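Local structure of tubulin-specific chaperone A (Saccharomyces cerevisiae, 1QSD) at residues 4-9 with 78-83; 25-30 with 53-58; 71-76 with 94-99. The protein binds beta-tubulin as a post-chaperonin cofactor and takes part in an early step of the tubulin folding pathway. All blocks are in the same frame, centred on the assembly; numbering follows the deposited sequence.

Contact 1. Residues 4-9 with 78-83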
loop_
_atom_site.group_PDB
_atom_site.type_symbol
_atom_site.label_atom_id
_atom_site.label_comp_id
_atom_site.label_asym_id
_atom_site.label_seq_id
_atom_site.Cartn_x
_atom_site.Cartn_y
_atom_site.Cartn_z
ATOM N N THR A 4 -21.029 19.100 1.317
ATOM C CA THR A 4 -20.688 20.357 0.567
ATOM C C THR A 4 -19.396 20.087 -0.162
ATOM O O THR A 4 -18.628 19.204 0.258
ATOM C CB THR A 4 -20.423 21.565 1.496
ATOM O OG1 THR A 4 -19.294 21.276 2.331
ATOM C CG2 THR A 4 -21.633 21.852 2.380
ATOM N N GLN A 5 -19.156 20.842 -1.238
ATOM C CA GLN A 5 -17.951 20.702 -2.033
ATOM C C GLN A 5 -16.686 20.950 -1.189
ATOM O O GLN A 5 -15.687 20.255 -1.350
ATOM C CB GLN A 5 -18.007 21.630 -3.242
ATOM C CG GLN A 5 -16.961 21.289 -4.280
ATOM C CD GLN A 5 -17.092 22.073 -5.564
ATOM O OE1 GLN A 5 -16.532 21.692 -6.596
ATOM N NE2 GLN A 5 -17.809 23.188 -5.509
ATOM N N LEU A 6 -16.754 21.906 -0.265
ATOM C CA LEU A 6 -15.644 22.187 0.627
ATOM C C LEU A 6 -15.277 20.913 1.408
ATOM O O LEU A 6 -14.120 20.460 1.375
ATOM C CB LEU A 6 -16.004 23.312 1.612
ATOM C CG LEU A 6 -14.895 23.629 2.641
ATOM C CD1 LEU A 6 -13.599 24.023 1.908
ATOM C CD2 LEU A 6 -15.347 24.741 3.605
ATOM N N ASP A 7 -16.267 20.336 2.093
ATOM C CA ASP A 7 -16.053 19.125 2.888
ATOM C C ASP A 7 -15.467 17.975 2.059
ATOM O O ASP A 7 -14.635 17.202 2.556
ATOM C CB ASP A 7 -17.356 18.659 3.549
ATOM C CG ASP A 7 -17.974 19.716 4.458
ATOM O OD1 ASP A 7 -19.212 19.653 4.691
ATOM O OD2 ASP A 7 -17.234 20.603 4.947
ATOM N N ILE A 8 -15.915 17.848 0.811
ATOM C CA ILE A 8 -15.424 16.778 -0.039
ATOM C C ILE A 8 -13.941 16.984 -0.328
ATOM O O ILE A 8 -13.158 16.039 -0.204
ATOM C CB ILE A 8 -16.263 16.628 -1.367
ATOM C CG1 ILE A 8 -17.659 16.060 -1.049
ATOM C CG2 ILE A 8 -15.574 15.653 -2.331
ATOM C CD1 ILE A 8 -18.677 16.267 -2.174
ATOM N N LYS A 9 -13.558 18.208 -0.700
ATOM C CA LYS A 9 -12.154 18.520 -0.986
ATOM C C LYS A 9 -11.280 18.338 0.265
ATOM O O LYS A 9 -10.244 17.701 0.191
ATOM C CB LYS A 9 -12.010 19.929 -1.567
ATOM C CG LYS A 9 -12.660 20.063 -2.942
ATOM C CD LYS A 9 -12.415 21.398 -3.572
ATOM C CE LYS A 9 -13.177 21.501 -4.891
ATOM N NZ LYS A 9 -12.789 20.457 -5.892
ATOM N N GLN A 78 -6.781 26.441 -4.299
ATOM C CA GLN A 78 -7.455 27.239 -5.322
ATOM C C GLN A 78 -8.946 27.468 -5.004
ATOM O O GLN A 78 -9.475 28.570 -5.175
ATOM C CB GLN A 78 -7.290 26.584 -6.697
ATOM C CG GLN A 78 -7.596 27.520 -7.870
ATOM C CD GLN A 78 -6.551 28.665 -8.103
ATOM O OE1 GLN A 78 -6.545 29.294 -9.176
ATOM N NE2 GLN A 78 -5.674 28.917 -7.126
ATOM N N PHE A 79 -9.610 26.436 -4.495
ATOM C CA PHE A 79 -11.022 26.535 -4.145
ATOM C C PHE A 79 -11.212 27.621 -3.070
ATOM O O PHE A 79 -12.094 28.457 -3.182
ATOM C CB PHE A 79 -11.504 25.166 -3.648
ATOM C CG PHE A 79 -12.935 25.147 -3.167
ATOM C CD1 PHE A 79 -13.989 25.000 -4.067
ATOM C CD2 PHE A 79 -13.228 25.248 -1.806
ATOM C CE1 PHE A 79 -15.321 24.948 -3.613
ATOM C CE2 PHE A 79 -14.570 25.199 -1.345
ATOM C CZ PHE A 79 -15.602 25.047 -2.248
ATOM N N LEU A 80 -10.329 27.645 -2.078
ATOM C CA LEU A 80 -10.410 28.602 -0.996
ATOM C C LEU A 80 -10.207 30.058 -1.403
ATOM O O LEU A 80 -10.780 30.943 -0.783
ATOM C CB LEU A 80 -9.438 28.226 0.122
ATOM C CG LEU A 80 -9.795 27.005 0.969
ATOM C CD1 LEU A 80 -8.615 26.653 1.890
ATOM C CD2 LEU A 80 -11.071 27.294 1.783
ATOM N N LYS A 81 -9.412 30.326 -2.433
ATOM C CA LYS A 81 -9.181 31.707 -2.872
ATOM C C LYS A 81 -10.428 32.468 -3.274
ATOM O O LYS A 81 -10.421 33.694 -3.281
ATOM C CB LYS A 81 -8.222 31.773 -4.054
ATOM C CG LYS A 81 -6.803 31.496 -3.707
ATOM C CD LYS A 81 -5.950 31.574 -4.952
ATOM C CE LYS A 81 -4.621 30.877 -4.744
ATOM N NZ LYS A 81 -3.849 30.816 -6.010
ATOM N N THR A 82 -11.474 31.746 -3.661
ATOM C CA THR A 82 -12.712 32.375 -4.100
ATOM C C THR A 82 -13.922 31.909 -3.308
ATOM O O THR A 82 -15.056 32.115 -3.744
ATOM C CB THR A 82 -12.988 32.097 -5.596
ATOM O OG1 THR A 82 -12.950 30.680 -5.833
ATOM C CG2 THR A 82 -11.955 32.798 -6.491
ATOM N N TYR A 83 -13.685 31.315 -2.141
ATOM C CA TYR A 83 -14.769 30.825 -1.316
ATOM C C TYR A 83 -15.552 31.951 -0.638
ATOM O O TYR A 83 -14.971 32.845 -0.021
ATOM C CB TYR A 83 -14.236 29.864 -0.256
ATOM C CG TYR A 83 -15.312 29.194 0.565
ATOM C CD1 TYR A 83 -16.188 28.285 -0.018
ATOM C CD2 TYR A 83 -15.436 29.456 1.919
ATOM C CE1 TYR A 83 -17.165 27.646 0.736
ATOM C CE2 TYR A 83 -16.396 28.826 2.681
ATOM C CZ TYR A 83 -17.260 27.921 2.082
ATOM O OH TYR A 83 -18.208 27.286 2.838
#

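Contact 2. Residues 25-30 with 53-58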
loop_
_atom_site.group_PDB
_atom_site.type_symbol
_atom_site.label_atom_id
_atom_site.label_comp_id
_atom_site.label_asym_id
_atom_site.label_seq_id
_atom_site.Cartn_x
_atom_site.Cartn_y
_atom_site.Cartn_z
ATOM N N GLN A 25 4.507 3.329 7.189
ATOM C CA GLN A 25 4.703 2.341 8.267
ATOM C C GLN A 25 5.186 1.025 7.645
ATOM O O GLN A 25 6.093 0.374 8.165
ATOM C CB GLN A 25 3.387 2.035 8.994
ATOM C CG GLN A 25 2.635 3.230 9.571
ATOM C CD GLN A 25 1.208 2.876 10.023
ATOM O OE1 GLN A 25 0.704 3.430 11.006
ATOM N NE2 GLN A 25 0.551 1.968 9.296
ATOM N N GLU A 26 4.526 0.626 6.556
ATOM C CA GLU A 26 4.853 -0.592 5.820
ATOM C C GLU A 26 6.305 -0.529 5.372
ATOM O O GLU A 26 7.074 -1.454 5.618
ATOM C CB GLU A 26 3.943 -0.720 4.593
ATOM C CG GLU A 26 3.115 -2.005 4.537
ATOM C CD GLU A 26 3.801 -3.148 3.789
ATOM O OE1 GLU A 26 4.260 -4.112 4.448
ATOM O OE2 GLU A 26 3.862 -3.089 2.536
ATOM N N LEU A 27 6.674 0.583 4.741
ATOM C CA LEU A 27 8.024 0.807 4.244
ATOM C C LEU A 27 9.079 0.680 5.340
ATOM O O LEU A 27 10.101 0.016 5.157
ATOM C CB LEU A 27 8.118 2.191 3.603
ATOM C CG LEU A 27 9.398 2.482 2.816
ATOM C CD1 LEU A 27 9.494 1.545 1.608
ATOM C CD2 LEU A 27 9.403 3.925 2.354
ATOM N N LYS A 28 8.822 1.305 6.484
ATOM C CA LYS A 28 9.755 1.275 7.607
ATOM C C LYS A 28 9.961 -0.133 8.150
ATOM O O LYS A 28 11.075 -0.522 8.500
ATOM C CB LYS A 28 9.272 2.200 8.720
ATOM C CG LYS A 28 10.258 2.327 9.851
ATOM C CD LYS A 28 10.028 3.561 10.718
ATOM C CE LYS A 28 11.174 3.696 11.732
ATOM N NZ LYS A 28 11.095 4.912 12.591
ATOM N N ASP A 29 8.874 -0.892 8.211
ATOM C CA ASP A 29 8.896 -2.265 8.692
ATOM C C ASP A 29 9.661 -3.206 7.726
ATOM O O ASP A 29 10.309 -4.158 8.161
ATOM C CB ASP A 29 7.458 -2.747 8.892
ATOM C CG ASP A 29 7.378 -4.090 9.577
ATOM O OD1 ASP A 29 6.898 -5.052 8.935
ATOM O OD2 ASP A 29 7.794 -4.190 10.757
ATOM N N GLN A 30 9.581 -2.932 6.423
ATOM C CA GLN A 30 10.266 -3.730 5.410
ATOM C C GLN A 30 11.781 -3.491 5.404
ATOM O O GLN A 30 12.561 -4.424 5.189
ATOM C CB GLN A 30 9.677 -3.476 4.020
ATOM C CG GLN A 30 8.331 -4.154 3.778
ATOM C CD GLN A 30 7.795 -3.919 2.376
ATOM O OE1 GLN A 30 8.470 -4.195 1.385
ATOM N NE2 GLN A 30 6.584 -3.404 2.287
ATOM N N GLU A 53 13.864 -6.669 -3.630
ATOM C CA GLU A 53 12.979 -6.429 -4.753
ATOM C C GLU A 53 11.608 -5.971 -4.244
ATOM O O GLU A 53 11.033 -5.023 -4.782
ATOM C CB GLU A 53 12.846 -7.717 -5.564
ATOM C CG GLU A 53 11.414 -8.281 -5.668
ATOM C CD GLU A 53 11.359 -9.799 -5.817
ATOM O OE1 GLU A 53 11.305 -10.311 -6.960
ATOM O OE2 GLU A 53 11.349 -10.485 -4.780
ATOM N N VAL A 54 11.091 -6.626 -3.201
ATOM C CA VAL A 54 9.786 -6.259 -2.650
ATOM C C VAL A 54 9.860 -4.856 -2.070
ATOM O O VAL A 54 8.972 -4.026 -2.312
ATOM C CB VAL A 54 9.283 -7.260 -1.573
ATOM C CG1 VAL A 54 8.085 -6.685 -0.817
ATOM C CG2 VAL A 54 8.872 -8.573 -2.230
ATOM N N LEU A 55 10.936 -4.565 -1.342
ATOM C CA LEU A 55 11.084 -3.240 -0.764
ATOM C C LEU A 55 11.018 -2.180 -1.868
ATOM O O LEU A 55 10.259 -1.222 -1.756
ATOM C CB LEU A 55 12.399 -3.117 0.028
ATOM C CG LEU A 55 12.631 -1.756 0.711
ATOM C CD1 LEU A 55 11.571 -1.518 1.759
ATOM C CD2 LEU A 55 14.003 -1.675 1.337
ATOM N N ASP A 56 11.763 -2.404 -2.954
ATOM C CA ASP A 56 11.819 -1.472 -4.089
ATOM C C ASP A 56 10.440 -1.183 -4.650
ATOM O O ASP A 56 10.173 -0.069 -5.087
ATOM C CB ASP A 56 12.716 -2.009 -5.222
ATOM C CG ASP A 56 14.199 -2.094 -4.844
ATOM O OD1 ASP A 56 14.976 -2.636 -5.650
ATOM O OD2 ASP A 56 14.600 -1.630 -3.756
ATOM N N ASP A 57 9.583 -2.196 -4.680
ATOM C CA ASP A 57 8.235 -2.026 -5.186
ATOM C C ASP A 57 7.463 -1.090 -4.271
ATOM O O ASP A 57 6.892 -0.097 -4.726
ATOM C CB ASP A 57 7.534 -3.378 -5.309
ATOM C CG ASP A 57 7.931 -4.115 -6.564
ATOM O OD1 ASP A 57 7.063 -4.793 -7.160
ATOM O OD2 ASP A 57 9.110 -4.002 -6.969
ATOM N N THR A 58 7.476 -1.398 -2.979
ATOM C CA THR A 58 6.809 -0.580 -1.980
ATOM C C THR A 58 7.224 0.881 -2.178
ATOM O O THR A 58 6.382 1.757 -2.297
ATOM C CB THR A 58 7.200 -1.045 -0.572
ATOM O OG1 THR A 58 6.886 -2.436 -0.435
ATOM C CG2 THR A 58 6.453 -0.256 0.486
#

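Contact 3. Residues 71-76 with 94-99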
loop_
_atom_site.group_PDB
_atom_site.type_symbol
_atom_site.label_atom_id
_atom_site.label_comp_id
_atom_site.label_asym_id
_atom_site.label_seq_id
_atom_site.Cartn_x
_atom_site.Cartn_y
_atom_site.Cartn_z
ATOM N N GLU A 71 -1.431 17.767 -5.855
ATOM C CA GLU A 71 -2.600 18.111 -6.685
ATOM C C GLU A 71 -3.825 18.373 -5.817
ATOM O O GLU A 71 -4.531 19.357 -6.008
ATOM C CB GLU A 71 -2.973 16.960 -7.636
ATOM C CG GLU A 71 -1.930 16.595 -8.655
ATOM C CD GLU A 71 -2.287 15.343 -9.443
ATOM O OE1 GLU A 71 -1.395 14.844 -10.153
ATOM O OE2 GLU A 71 -3.438 14.855 -9.343
ATOM N N PHE A 72 -4.091 17.476 -4.877
ATOM C CA PHE A 72 -5.238 17.646 -4.013
ATOM C C PHE A 72 -5.079 18.897 -3.164
ATOM O O PHE A 72 -6.065 19.611 -2.893
ATOM C CB PHE A 72 -5.446 16.414 -3.145
ATOM C CG PHE A 72 -6.010 15.232 -3.894
ATOM C CD1 PHE A 72 -5.690 15.015 -5.235
ATOM C CD2 PHE A 72 -6.830 14.311 -3.242
ATOM C CE1 PHE A 72 -6.173 13.895 -5.916
ATOM C CE2 PHE A 72 -7.317 13.193 -3.904
ATOM C CZ PHE A 72 -6.985 12.982 -5.249
ATOM N N LYS A 73 -3.837 19.187 -2.779
ATOM C CA LYS A 73 -3.534 20.377 -1.978
ATOM C C LYS A 73 -3.819 21.632 -2.793
ATOM O O LYS A 73 -4.501 22.544 -2.333
ATOM C CB LYS A 73 -2.058 20.402 -1.548
ATOM C CG LYS A 73 -1.753 21.508 -0.554
ATOM C CD LYS A 73 -0.279 21.612 -0.278
ATOM C CE LYS A 73 0.338 22.694 -1.126
ATOM N NZ LYS A 73 0.404 22.274 -2.530
ATOM N N GLU A 74 -3.336 21.637 -4.026
ATOM C CA GLU A 74 -3.511 22.778 -4.895
ATOM C C GLU A 74 -4.963 23.029 -5.271
ATOM O O GLU A 74 -5.380 24.174 -5.467
ATOM C CB GLU A 74 -2.644 22.626 -6.136
ATOM C CG GLU A 74 -1.166 22.596 -5.792
ATOM C CD GLU A 74 -0.249 22.689 -6.998
ATOM O OE1 GLU A 74 0.860 23.241 -6.841
ATOM O OE2 GLU A 74 -0.631 22.215 -8.095
ATOM N N ASP A 75 -5.724 21.949 -5.372
ATOM C CA ASP A 75 -7.129 22.042 -5.697
ATOM C C ASP A 75 -7.854 22.711 -4.536
ATOM O O ASP A 75 -8.661 23.614 -4.751
ATOM C CB ASP A 75 -7.708 20.651 -5.941
ATOM C CG ASP A 75 -9.152 20.696 -6.429
ATOM O OD1 ASP A 75 -9.990 19.968 -5.858
ATOM O OD2 ASP A 75 -9.448 21.474 -7.373
ATOM N N LEU A 76 -7.529 22.294 -3.318
ATOM C CA LEU A 76 -8.149 22.863 -2.132
ATOM C C LEU A 76 -7.746 24.334 -1.954
ATOM O O LEU A 76 -8.587 25.179 -1.648
ATOM C CB LEU A 76 -7.815 22.008 -0.896
ATOM C CG LEU A 76 -8.412 22.352 0.478
ATOM C CD1 LEU A 76 -9.902 22.633 0.366
ATOM C CD2 LEU A 76 -8.134 21.227 1.481
ATOM N N SER A 94 -5.945 23.778 7.992
ATOM C CA SER A 94 -5.200 22.821 8.780
ATOM C C SER A 94 -4.801 21.640 7.900
ATOM O O SER A 94 -3.673 21.142 7.995
ATOM C CB SER A 94 -6.067 22.342 9.945
ATOM O OG SER A 94 -5.298 21.681 10.926
ATOM N N ALA A 95 -5.707 21.200 7.032
ATOM C CA ALA A 95 -5.415 20.088 6.148
ATOM C C ALA A 95 -4.285 20.485 5.213
ATOM O O ALA A 95 -3.370 19.694 4.986
ATOM C CB ALA A 95 -6.654 19.720 5.343
ATOM N N ILE A 96 -4.354 21.715 4.685
ATOM C CA ILE A 96 -3.341 22.261 3.737
ATOM C C ILE A 96 -1.933 22.339 4.334
ATOM O O ILE A 96 -0.946 22.022 3.671
ATOM C CB ILE A 96 -3.737 23.671 3.222
ATOM C CG1 ILE A 96 -4.986 23.562 2.343
ATOM C CG2 ILE A 96 -2.566 24.305 2.432
ATOM C CD1 ILE A 96 -5.545 24.881 1.859
ATOM N N THR A 97 -1.871 22.764 5.590
ATOM C CA THR A 97 -0.636 22.879 6.345
ATOM C C THR A 97 0.011 21.520 6.567
ATOM O O THR A 97 1.203 21.367 6.305
ATOM C CB THR A 97 -0.894 23.595 7.677
ATOM O OG1 THR A 97 -1.219 24.960 7.399
ATOM C CG2 THR A 97 0.338 23.536 8.597
ATOM N N SER A 98 -0.764 20.524 6.987
ATOM C CA SER A 98 -0.212 19.193 7.191
ATOM C C SER A 98 0.323 18.598 5.895
ATOM O O SER A 98 1.386 17.964 5.876
ATOM C CB SER A 98 -1.263 18.266 7.777
ATOM O OG SER A 98 -1.557 18.644 9.106
ATOM N N ALA A 99 -0.410 18.806 4.809
ATOM C CA ALA A 99 0.011 18.292 3.515
ATOM C C ALA A 99 1.319 18.951 3.070
ATOM O O ALA A 99 2.196 18.286 2.503
ATOM C CB ALA A 99 -1.083 18.535 2.466
#

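Contact 1. Residues 4-9 with 78-83
Leu6 and Phe79 form the dense centre of this contact, their side chains crossing at about a right angle. The leucine's CD1 methyl comes within 3.6 Å of Phe79 CE2, and its CB also lies close to that ring corner. Phe79 reaches across because its CG stands anti to the backbone N (chi1 176°), which carries the ring away from its own helix and over to residues 4-9. Lys9 lays its aliphatic chain along the CG and CD1 part of the ring: its CD sits 4.2 Å from the Phe79 ring centroid, 28° off the normal, an off-centre CH-pi contact, and CE of Lys9 is 3.7 Å from CD1 of Phe79. The chain then bends at its last torsion, and the ammonium group makes salt bridges with Asp75 and with Asp47 of the second subunit. In the fold this is where the first turns of helix 5-39 meet the last turn of helix 45-81, the open end of an antiparallel hairpin, away from the turn that joins the two helices. Thr4 makes an ST motif, its OG1 accepting from Asp7 N at 3.2 Å. Packing thins toward Tyr83, which has already left the helix: Leu6 CD2 lies 4.0 Å from Tyr83 CZ, while the phenol OH is hydrogen-bonded to the backbone N of Glu87. Gln5, on the more open side, lays NE2 of its extended chain 3.6 Å from Phe79 CE1, with the amide plane turned 64° from the ring; it also packs on Asp47 of the second subunit.

Contact 2. Residues 25-30 with 53-58
Thr58 OG1 receives the side-chain amide of Gln30 across the two helices, with Gln30 NE2 to Thr58 OG1 at 2.9 Å. The bond is bent, 135° at the hydrogen, and the hydroxyl oxygen lies 20° out of the amide plane. The other amide atom is near as well: Gln30 OE1 lies 3.0 Å from Thr58 OG1 and, on the valine side, 3.3 Å from Val54 CG1. On its own helix Thr58 OG1 is 3.2 Å from the carbonyl O of Val54, one turn back. The threonine's first torsion sets OG1 beside its backbone N and sends the CG2 methyl toward Leu27. Gln30 and Thr58 approach from opposite directions, and beside this polar link runs an apolar strip. Leu27 CD1 meets Leu55 CD1 at 3.7 Å, the two leucines crossing at about a right angle, and the same methyl of Leu27 lies 3.7 Å from CG2 of Thr58 as those two chains slide past one another. Leu55 CD1 also packs against the start of the glutamine chain, 3.5 Å from Gln30 CB. The short helical segments run antiparallel, 10.0 Å apart at closest approach and at 159° to each other. On the flank of the amide, the second subunit closes in: Tyr23 of that subunit is hydrogen-bonded to Glu26 and packs on Thr58, while its Phe72 packs on Val54. Helices 5-39 and 45-81 thus meet here at the dimer interface, with Leu27 reaching on along helix 45-81 to Leu62.

Contact 3. Residues 71-76 with 94-99
Leu76 and Ile96 make the main apolar contact, crossing obliquely, with Leu76 CD2 4.0 Å from Ile96 CG1. The leucine's CG also touches the far end of the isoleucine, 4.1 Å from Ile96 CD1. Next to them Ala95 offers its small methyl at 4.4 Å from Leu76 CD2, a looser touch on the flank. Lys73, one turn back, supplies the rest with its hydrocarbon chain, which meets Ile96 at about a right angle: Lys73 CG lies 4.2 Å from Ile96 CG2. Farther out, Lys73 CD is 4.2 Å from Ala99 CB. Ile96 is therefore held between the two residues of helix 45-81, its CG1 branch turned to Leu76 and its CG2 branch to Lys73; with CG1 anti to its carbonyl carbon (chi1 -67°), both branches can be used at once. No hydrogen bond crosses between the segments, and the lysine bends at its last two torsions, carrying the ammonium group to a long, weak ion pair with Glu77. In the next shell, Leu13 and Lys9 of helix 5-39 pack on Leu76, and Lys14 packs on Ala95, while Leu80 touches Ile96. Asp75, on another side of the same turn, makes a salt bridge with Lys50 of the second subunit. The segment axes approach to 10.1 Å and lie 147° apart. Alanines on helix 90-104 face longer side chains on helix 45-81, with helix 5-39 touching both: the antiparallel packing of the three helices of one subunit in this cofactor A family.

In the fold
The long helices 5-39 and 45-81 form an antiparallel hairpin, with contact 1 at its open end and contact 2 more than two turns short of the connecting turn. These two lie on opposite sides of the chain's centre, with centres 35 Å apart. Contact 2 comes between the two segments of contact 1 along the chain. Contact 3 brings the shorter helix 90-104 back onto helix 45-81. The centre of contact 3 is 11 Å from that of contact 1 and 26 Å from that of contact 2. Contacts 1 and 3 touch directly, through packing such as Leu6 with Leu76, so all three helices pack together at that end. Each contact also reaches the second subunit, tying the fold of the chain to the dimer.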